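Local structure of hypothetical exported protein (Streptococcus pyogenes, 3PSQ) at residues D28-A31 / D35-A38; N108-S113 / C138-A143. The protein is a class B sortase involved in pilus assembly, probably acting as a cysteine transpeptidase that joins proteins through an acyl-thioester intermediate. All coordinates share one frame; numbering follows the deposited sequence. Where two conformers were deposited one is given.

Contact 1: D28-A31 / D35-A38; sequences DLLA and DVMA. With ZN (zinc ion), chain P.
Val36 packs against Leu29 and Leu30, where helix 22-32 turns back through a short loop into strand 36-41 of the sortase sheet. Just before the strand, the first side-chain bond of Asp35 points away from the helix. Asp35 OD2 binds the zinc ion at 2.0 Å, and Glu55, Glu59 and a water complete the ligands seen there. The same OD2 is hydrogen-bonded to Tyr60.

Val36 follows and points the other way, at the helix. With Val36 CG1 anti to the backbone N (chi1 176°), both Val36 methyls, CG1 and CG2, face Leu29 CB at 4.0 Å each. Val36 CG2 also comes to 3.7 Å from Leu29 O. Leu30 reaches in from the next helix position and crosses the valine at about a right angle. Leu30 CD2 meets Val36 CG1 at 3.8 Å. Leu30 CD2 also sits above the plane of the Val36 carbonyl, 3.2 Å from Val36 O.

The first side-chain bond of Met37 points away from the helix, and the side chain touches Val83 and Phe85. Met37 and Ala38 both face Ile51 of strand 48-53, forming a classic beta bulge.

No hydrogen bond joins the two segments. They meet through van der Waals contact of apolar side chains, while the neighbouring Asp35 binds zinc with a side chain that does not touch the helix segment.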
loop_
_atom_site.group_PDB
_atom_site.type_symbol
_atom_site.label_atom_id
_atom_site.label_comp_id
_atom_site.label_asym_id
_atom_site.label_seq_id
_atom_site.Cartn_x
_atom_site.Cartn_y
_atom_site.Cartn_z
ATOM N N ASP A 28 20.141 -2.376 -8.307
ATOM C CA ASP A 28 20.371 -1.473 -9.426
ATOM C C ASP A 28 19.420 -0.289 -9.423
ATOM O O ASP A 28 19.846 0.822 -9.641
ATOM C CB ASP A 28 20.236 -2.211 -10.751
ATOM C CG ASP A 28 21.497 -2.938 -11.145
ATOM O OD1 ASP A 28 22.488 -2.905 -10.379
ATOM O OD2 ASP A 28 21.485 -3.558 -12.242
ATOM N N LEU A 29 18.131 -0.525 -9.199
ATOM C CA LEU A 29 17.192 0.582 -9.046
ATOM C C LEU A 29 17.608 1.507 -7.941
ATOM O O LEU A 29 17.571 2.728 -8.094
ATOM C CB LEU A 29 15.752 0.097 -8.819
ATOM C CG LEU A 29 15.210 -0.545 -10.075
ATOM C CD1 LEU A 29 13.843 -1.130 -9.904
ATOM C CD2 LEU A 29 15.247 0.488 -11.203
ATOM N N LEU A 30 18.026 0.928 -6.824
ATOM C CA LEU A 30 18.430 1.699 -5.664
ATOM C C LEU A 30 19.579 2.603 -6.025
ATOM O O LEU A 30 19.676 3.729 -5.535
ATOM C CB LEU A 30 18.847 0.764 -4.535
ATOM C CG LEU A 30 17.685 0.176 -3.734
ATOM C CD1 LEU A 30 18.106 -1.014 -2.856
ATOM C CD2 LEU A 30 17.031 1.272 -2.927
ATOM N N ALA A 31 20.442 2.100 -6.896
ATOM C CA ALA A 31 21.655 2.787 -7.319
ATOM C C ALA A 31 21.350 3.921 -8.307
ATOM O O ALA A 31 22.139 4.857 -8.477
ATOM C CB ALA A 31 22.582 1.779 -7.974
ATOM N N ASP A 35 15.107 7.857 -4.793
ATOM C CA ASP A 35 13.690 7.699 -4.384
ATOM C C ASP A 35 13.263 6.231 -4.159
ATOM O O ASP A 35 12.306 5.969 -3.430
ATOM C CB ASP A 35 12.745 8.300 -5.430
ATOM C CG ASP A 35 12.704 9.821 -5.413
ATOM O OD1 ASP A 35 13.472 10.451 -4.669
ATOM O OD2 ASP A 35 11.880 10.387 -6.163
ATOM N N VAL A 36 13.929 5.287 -4.830
ATOM C CA VAL A 36 13.649 3.856 -4.648
ATOM C C VAL A 36 13.959 3.454 -3.186
ATOM O O VAL A 36 15.036 3.747 -2.688
ATOM C CB VAL A 36 14.421 2.973 -5.673
ATOM C CG1 VAL A 36 14.194 1.474 -5.395
ATOM C CG2 VAL A 36 14.007 3.324 -7.161
ATOM N N MET A 37 13.014 2.817 -2.491
ATOM C CA MET A 37 13.246 2.573 -1.051
ATOM C C MET A 37 12.678 1.261 -0.494
ATOM O O MET A 37 12.843 0.975 0.675
ATOM C CB MET A 37 12.774 3.769 -0.170
ATOM C CG MET A 37 11.466 4.376 -0.578
ATOM S SD MET A 37 10.025 3.309 -0.446
ATOM C CE MET A 37 10.049 2.841 1.323
ATOM N N ALA A 38 11.985 0.488 -1.306
ATOM C CA ALA A 38 11.486 -0.808 -0.845
ATOM C C ALA A 38 11.094 -1.734 -2.004
ATOM O O ALA A 38 10.983 -1.306 -3.141
ATOM C CB ALA A 38 10.313 -0.639 0.101
HETATM ZN ZN ZN P . 11.824 12.396 -6.328
HETATM O O HOH W 1 13.594 12.671 -7.312
#

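Contact 2: N108-S113 / C138-A143; sequences NFRKKS and CIQTDA. With EDO (1,2-ethanediol), chain C.
In the sortase beta-barrel fold, Phe109 and Arg110, at the end of a 3-10 segment, pack on Cys138 and Gln140 of strand 130-142. Lys111 N closes the turn with a hydrogen bond to Asn108 O. Lys111 then takes the N-cap position of helix 112-117.

Cys138 points at the turn. Its SG is anti to the backbone N (chi1 -174°), which sets the sulfur against the face of the Phe109-Arg110 peptide. There Cys138 SG lies 3.5 Å from Phe109 C. Cys138 SG is also 3.7 Å from Phe109 CB and 3.9 Å from Arg110 CG. Cys138 CB approaches Phe109 O at 3.4 Å. The Phe109 ring leads away from the strand. It packs on Val42 and Val201 and meets Phe114 edge-to-face.

Arg110 runs along the strand toward Gln140, and its chain bends at chi3. Arg110 NH1 comes alongside the glutamine chain, 3.7 Å from Gln140 CB. The guanidinium and the Gln140 amide are inclined to each other by 52°. Arg110 NH1 forms a salt bridge with Glu191, next to the predicted catalytic Cys190; this probably helps to fix the guanidinium. The predicted transition-state stabiliser Arg198 lies about 6 Å from Gln140, side chain to side chain, so this end of the contact is near the probable active site.

At the other end, 1,2-ethanediol, probably from the crystallisation liquor, occupies the start of helix 112-117. Each of its oxygens accepts a nearly straight hydrogen bond from a backbone N-H. Lys112 N donates to ethanediol O1 at 3.0 Å. Ser113 N donates to ethanediol O2 at 3.0 Å.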
loop_
_atom_site.group_PDB
_atom_site.type_symbol
_atom_site.label_atom_id
_atom_site.label_comp_id
_atom_site.label_asym_id
_atom_site.label_seq_id
_atom_site.Cartn_x
_atom_site.Cartn_y
_atom_site.Cartn_z
ATOM N N ASN A 108 -9.371 -8.464 -6.130
ATOM C CA ASN A 108 -9.583 -9.886 -5.805
ATOM C C ASN A 108 -9.812 -10.061 -4.310
ATOM O O ASN A 108 -10.449 -11.011 -3.889
ATOM C CB ASN A 108 -8.399 -10.755 -6.256
ATOM C CG ASN A 108 -8.278 -10.815 -7.780
ATOM O OD1 ASN A 108 -9.245 -10.557 -8.486
ATOM N ND2 ASN A 108 -7.089 -11.132 -8.281
ATOM N N PHE A 109 -9.293 -9.133 -3.510
ATOM C CA PHE A 109 -9.469 -9.196 -2.067
ATOM C C PHE A 109 -10.893 -8.930 -1.600
ATOM O O PHE A 109 -11.197 -9.084 -0.421
ATOM C CB PHE A 109 -8.482 -8.274 -1.372
ATOM C CG PHE A 109 -7.079 -8.792 -1.388
ATOM C CD1 PHE A 109 -6.683 -9.787 -0.505
ATOM C CD2 PHE A 109 -6.158 -8.306 -2.290
ATOM C CE1 PHE A 109 -5.365 -10.284 -0.518
ATOM C CE2 PHE A 109 -4.872 -8.782 -2.301
ATOM C CZ PHE A 109 -4.462 -9.773 -1.404
ATOM N N ARG A 110 -11.757 -8.522 -2.529
ATOM C CA ARG A 110 -13.185 -8.375 -2.268
ATOM C C ARG A 110 -13.851 -9.747 -2.191
ATOM O O ARG A 110 -14.927 -9.882 -1.601
ATOM C CB ARG A 110 -13.866 -7.546 -3.366
ATOM C CG ARG A 110 -13.332 -6.098 -3.518
ATOM C CD ARG A 110 -13.895 -5.368 -4.770
ATOM N NE ARG A 110 -15.284 -5.034 -4.515
ATOM C CZ ARG A 110 -15.698 -3.864 -4.032
ATOM N NH1 ARG A 110 -14.834 -2.878 -3.809
ATOM N NH2 ARG A 110 -16.985 -3.669 -3.784
ATOM N N LYS A 111 -13.235 -10.750 -2.814
ATOM C CA LYS A 111 -13.818 -12.087 -2.889
ATOM C C LYS A 111 -13.491 -12.889 -1.631
ATOM O O LYS A 111 -12.310 -13.029 -1.252
ATOM C CB LYS A 111 -13.308 -12.841 -4.124
ATOM C CG LYS A 111 -13.656 -12.222 -5.480
ATOM C CD LYS A 111 -12.683 -12.821 -6.553
ATOM C CE LYS A 111 -13.001 -12.432 -8.020
ATOM N NZ LYS A 111 -12.669 -13.592 -8.970
ATOM N N LYS A 112 -14.534 -13.426 -0.993
ATOM C CA LYS A 112 -14.367 -14.209 0.253
ATOM C C LYS A 112 -13.285 -15.276 0.158
ATOM O O LYS A 112 -12.336 -15.275 0.935
ATOM C CB LYS A 112 -15.691 -14.855 0.706
ATOM C CG LYS A 112 -15.620 -15.473 2.114
ATOM C CD LYS A 112 -16.971 -16.078 2.536
ATOM C CE LYS A 112 -16.892 -16.689 3.958
ATOM N NZ LYS A 112 -18.052 -17.604 4.296
ATOM N N SER A 113 -13.416 -16.176 -0.807
ATOM C CA SER A 113 -12.453 -17.256 -0.965
ATOM C C SER A 113 -11.029 -16.730 -1.186
ATOM O O SER A 113 -10.063 -17.256 -0.599
ATOM C CB SER A 113 -12.873 -18.186 -2.111
ATOM O OG SER A 113 -11.793 -19.013 -2.519
ATOM N N CYS A 138 -10.259 -5.645 3.439
ATOM C CA CYS A 138 -10.386 -5.060 2.116
ATOM C C CYS A 138 -11.476 -4.011 2.183
ATOM O O CYS A 138 -12.620 -4.323 2.524
ATOM C CB CYS A 138 -10.810 -6.135 1.124
ATOM S SG CYS A 138 -10.836 -5.568 -0.578
ATOM N N ILE A 139 -11.141 -2.775 1.839
ATOM C CA ILE A 139 -12.032 -1.616 2.061
ATOM C C ILE A 139 -12.534 -0.989 0.753
ATOM O O ILE A 139 -11.777 -0.857 -0.224
ATOM C CB ILE A 139 -11.253 -0.546 2.870
ATOM C CG1 ILE A 139 -10.863 -1.091 4.254
ATOM C CG2 ILE A 139 -11.982 0.803 2.931
ATOM C CD1 ILE A 139 -9.600 -0.481 4.829
ATOM N N GLN A 140 -13.812 -0.636 0.714
ATOM C CA GLN A 140 -14.307 0.181 -0.379
ATOM C C GLN A 140 -14.667 1.548 0.164
ATOM O O GLN A 140 -15.502 1.709 1.061
ATOM C CB GLN A 140 -15.497 -0.420 -1.124
ATOM C CG GLN A 140 -16.112 0.568 -2.153
ATOM C CD GLN A 140 -15.473 0.502 -3.551
ATOM O OE1 GLN A 140 -14.541 1.252 -3.879
ATOM N NE2 GLN A 140 -15.990 -0.404 -4.385
ATOM N N THR A 141 -13.987 2.544 -0.374
ATOM C CA THR A 141 -14.204 3.869 0.091
ATOM C C THR A 141 -14.099 4.743 -1.143
ATOM O O THR A 141 -14.170 4.240 -2.261
ATOM C CB THR A 141 -13.192 4.216 1.214
ATOM O OG1 THR A 141 -13.517 5.488 1.725
ATOM C CG2 THR A 141 -11.751 4.246 0.712
ATOM N N ASP A 142 -13.983 6.049 -0.961
ATOM C CA ASP A 142 -13.788 6.912 -2.126
ATOM C C ASP A 142 -12.646 7.903 -1.889
ATOM O O ASP A 142 -12.038 7.917 -0.794
ATOM C CB ASP A 142 -15.088 7.601 -2.502
ATOM C CG ASP A 142 -15.571 8.527 -1.436
ATOM O OD1 ASP A 142 -14.748 9.141 -0.736
ATOM O OD2 ASP A 142 -16.796 8.664 -1.306
ATOM N N ALA A 143 -12.363 8.719 -2.901
ATOM C CA ALA A 143 -11.233 9.646 -2.884
ATOM C C ALA A 143 -11.294 10.591 -1.687
ATOM O O ALA A 143 -10.291 11.205 -1.336
ATOM C CB ALA A 143 -11.184 10.454 -4.196
HETATM C C1 EDO C . -17.631 -14.397 -2.420
HETATM O O1 EDO C . -17.284 -13.040 -2.097
HETATM C C2 EDO C . -16.576 -15.057 -3.327
HETATM O O2 EDO C . -15.790 -15.987 -2.558
#

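Overall arrangement
Contact 1 comes first along the chain and closes before contact 2 opens. Their centres are 30 Å apart, and their nearest atoms are about 17 Å apart, so they do not touch. They lie on opposite sides of the chain's centre. Both reach the same mixed sheet, contact 1 through strand 36-41 and contact 2 through strand 130-142. Strand 120-125 pairs with both of these strands and links the two places. Contact 1 joins the N-terminal helix 22-32 to the sheet beside one zinc site. Contact 2 joins the turn before helix 112-117 to a strand near the probable catalytic residues. One sheet thus connects the N-terminal helix and its zinc site with the region of the probable active site.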